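Local coordinates for uncharacterized protein (PDB 3E8P), which probably hydrolyses medium- and long-chain fatty acyl-CoA thioesters to the free fatty acid and coenzyme A, as a member of the hotdog-fold thioesterases, at residues T73-D78 against M113-Y117. Residues are numbered along the deposited sequence; the frame is centred on the assembly and turned at random.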
loop_
_atom_site.group_PDB
_atom_site.type_symbol
_atom_site.label_atom_id
_atom_site.label_comp_id
_atom_site.label_asym_id
_atom_site.label_seq_id
_atom_site.Cartn_x
_atom_site.Cartn_y
_atom_site.Cartn_z
ATOM N N THR A 73 -11.277 -10.008 -7.660
ATOM C CA THR A 73 -10.376 -9.073 -8.324
ATOM C C THR A 73 -8.992 -9.143 -7.667
ATOM O O THR A 73 -7.976 -9.206 -8.357
ATOM C CB THR A 73 -10.932 -7.647 -8.245
ATOM O OG1 THR A 73 -12.175 -7.586 -8.957
ATOM C CG2 THR A 73 -9.963 -6.668 -8.850
ATOM N N ALA A 74 -8.964 -9.155 -6.339
ATOM C CA ALA A 74 -7.707 -9.235 -5.601
ATOM C C ALA A 74 -7.008 -10.569 -5.856
ATOM O O ALA A 74 -5.788 -10.617 -5.966
ATOM C CB ALA A 74 -7.962 -9.056 -4.116
ATOM N N THR A 75 -7.782 -11.649 -5.961
ATOM C CA THR A 75 -7.214 -12.979 -6.211
ATOM C C THR A 75 -6.508 -13.012 -7.568
ATOM O O THR A 75 -5.364 -13.471 -7.675
ATOM C CB THR A 75 -8.319 -14.085 -6.178
ATOM O OG1 THR A 75 -8.870 -14.161 -4.861
ATOM C CG2 THR A 75 -7.740 -15.446 -6.530
ATOM N N VAL A 76 -7.181 -12.504 -8.598
ATOM C CA VAL A 76 -6.608 -12.478 -9.946
ATOM C C VAL A 76 -5.354 -11.605 -10.030
ATOM O O VAL A 76 -4.346 -12.001 -10.603
ATOM C CB VAL A 76 -7.631 -11.957 -10.983
ATOM C CG1 VAL A 76 -6.989 -11.902 -12.373
ATOM C CG2 VAL A 76 -8.851 -12.852 -10.992
ATOM N N LEU A 77 -5.415 -10.414 -9.446
ATOM C CA LEU A 77 -4.274 -9.511 -9.485
ATOM C C LEU A 77 -3.045 -10.109 -8.805
ATOM O O LEU A 77 -1.925 -9.929 -9.288
ATOM C CB LEU A 77 -4.634 -8.171 -8.838
ATOM C CG LEU A 77 -5.643 -7.307 -9.602
ATOM C CD1 LEU A 77 -6.132 -6.167 -8.715
ATOM C CD2 LEU A 77 -4.995 -6.760 -10.850
ATOM N N ASP A 78 -3.248 -10.820 -7.697
ATOM C CA ASP A 78 -2.132 -11.435 -6.961
ATOM C C ASP A 78 -1.474 -12.556 -7.766
ATOM O O ASP A 78 -0.245 -12.659 -7.826
ATOM C CB ASP A 78 -2.598 -12.001 -5.613
ATOM C CG ASP A 78 -1.429 -12.451 -4.735
ATOM O OD1 ASP A 78 -1.632 -13.301 -3.846
ATOM O OD2 ASP A 78 -0.301 -11.944 -4.929
HETATM N N MSE A 113 0.747 -6.556 -1.035
HETATM C CA MSE A 113 0.019 -6.171 -2.228
HETATM C C MSE A 113 -0.958 -5.053 -1.945
HETATM O O MSE A 113 -1.595 -5.010 -0.887
HETATM C CB MSE A 113 -0.764 -7.355 -2.807
HETATM C CG MSE A 113 -1.691 -6.943 -3.953
HETATM SE SE MSE A 113 -2.730 -8.381 -4.764
HETATM C CE MSE A 113 -3.735 -8.909 -3.193
ATOM N N ARG A 114 -1.068 -4.152 -2.913
ATOM C CA ARG A 114 -1.999 -3.045 -2.834
ATOM C C ARG A 114 -2.910 -3.127 -4.043
ATOM O O ARG A 114 -2.449 -3.244 -5.175
ATOM C CB ARG A 114 -1.281 -1.694 -2.862
ATOM C CG ARG A 114 -2.251 -0.522 -3.025
ATOM C CD ARG A 114 -1.529 0.794 -3.291
ATOM N NE ARG A 114 -2.465 1.901 -3.482
ATOM C CZ ARG A 114 -2.818 2.778 -2.541
ATOM N NH1 ARG A 114 -2.316 2.700 -1.311
ATOM N NH2 ARG A 114 -3.683 3.746 -2.833
ATOM N N VAL A 115 -4.210 -3.074 -3.803
ATOM C CA VAL A 115 -5.162 -3.106 -4.885
ATOM C C VAL A 115 -5.915 -1.788 -4.899
ATOM O O VAL A 115 -6.382 -1.313 -3.856
ATOM C CB VAL A 115 -6.179 -4.241 -4.700
ATOM C CG1 VAL A 115 -7.205 -4.198 -5.817
ATOM C CG2 VAL A 115 -5.465 -5.578 -4.678
ATOM N N ASP A 116 -6.021 -1.188 -6.073
ATOM C CA ASP A 116 -6.760 0.060 -6.228
ATOM C C ASP A 116 -8.006 -0.270 -7.060
ATOM O O ASP A 116 -7.896 -0.656 -8.228
ATOM C CB ASP A 116 -5.886 1.112 -6.933
ATOM C CG ASP A 116 -4.815 1.707 -6.005
ATOM O OD1 ASP A 116 -5.165 2.458 -5.064
ATOM O OD2 ASP A 116 -3.622 1.422 -6.216
ATOM N N TYR A 117 -9.176 -0.154 -6.434
ATOM C CA TYR A 117 -10.458 -0.423 -7.083
ATOM C C TYR A 117 -10.906 0.838 -7.802
ATOM O O TYR A 117 -11.328 1.808 -7.187
ATOM C CB TYR A 117 -11.499 -0.851 -6.038
ATOM C CG TYR A 117 -11.145 -2.162 -5.352
ATOM C CD1 TYR A 117 -10.396 -2.188 -4.178
ATOM C CD2 TYR A 117 -11.513 -3.378 -5.914
ATOM C CE1 TYR A 117 -10.025 -3.404 -3.587
ATOM C CE2 TYR A 117 -11.146 -4.583 -5.339
ATOM C CZ TYR A 117 -10.405 -4.595 -4.182
ATOM O OH TYR A 117 -10.035 -5.804 -3.642
#
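Ala74 and Leu77 on helix 70-90 rest against Val115 where segments 73-78 and 113-117 cross at 129°, axes 9.6 Å apart, on a strand that is outermost within its own chain. Met113 and Val115 point at the helix, alternating with Arg114 and Asp116, while Tyr117 sets off at an angle to it and brings its ring back. In the middle, the side chains of Leu77 and Val115 cross at a slant, Leu77 CD1 lying 3.7 Å from Val115 CG1. That same CG1 lies off-centre over one face of the Tyr117 ring, and the tyrosine's far end reaches back to the helix, with OH 3.9 Å from Ala74 CB and hydrogen-bonded to the carbonyl oxygen of Gly70.

Met113 is a selenomethionine. Its chain runs extended as far as SE and then bends at chi3 (61°), tucking the terminal methyl between Ala74 and Asp78: CE is 3.8 Å from Ala74 O, while SE lies 3.7 Å from Asp78 CB. Asp78 meets Met113 most closely through CB and CA; its OD2 hydrogen-bonds to Thr110 and Tyr161.

On the reverse of the strand Arg114 grips Asp116 side-on, NE to OD2 at 3.0 Å and NH2 to OD1, and its NH1 forms a salt bridge with Asp112 of the third subunit. The strand also pairs antiparallel with its counterpart in the second subunit, continuing the sheet across the interface.

This is the hotdog pattern of a long helix wrapped by a curved antiparallel sheet. No hydrogen bond joins the two segments; they are held together by van der Waals, mainly apolar, packing, while the strand's charges are directed into the subunit interfaces.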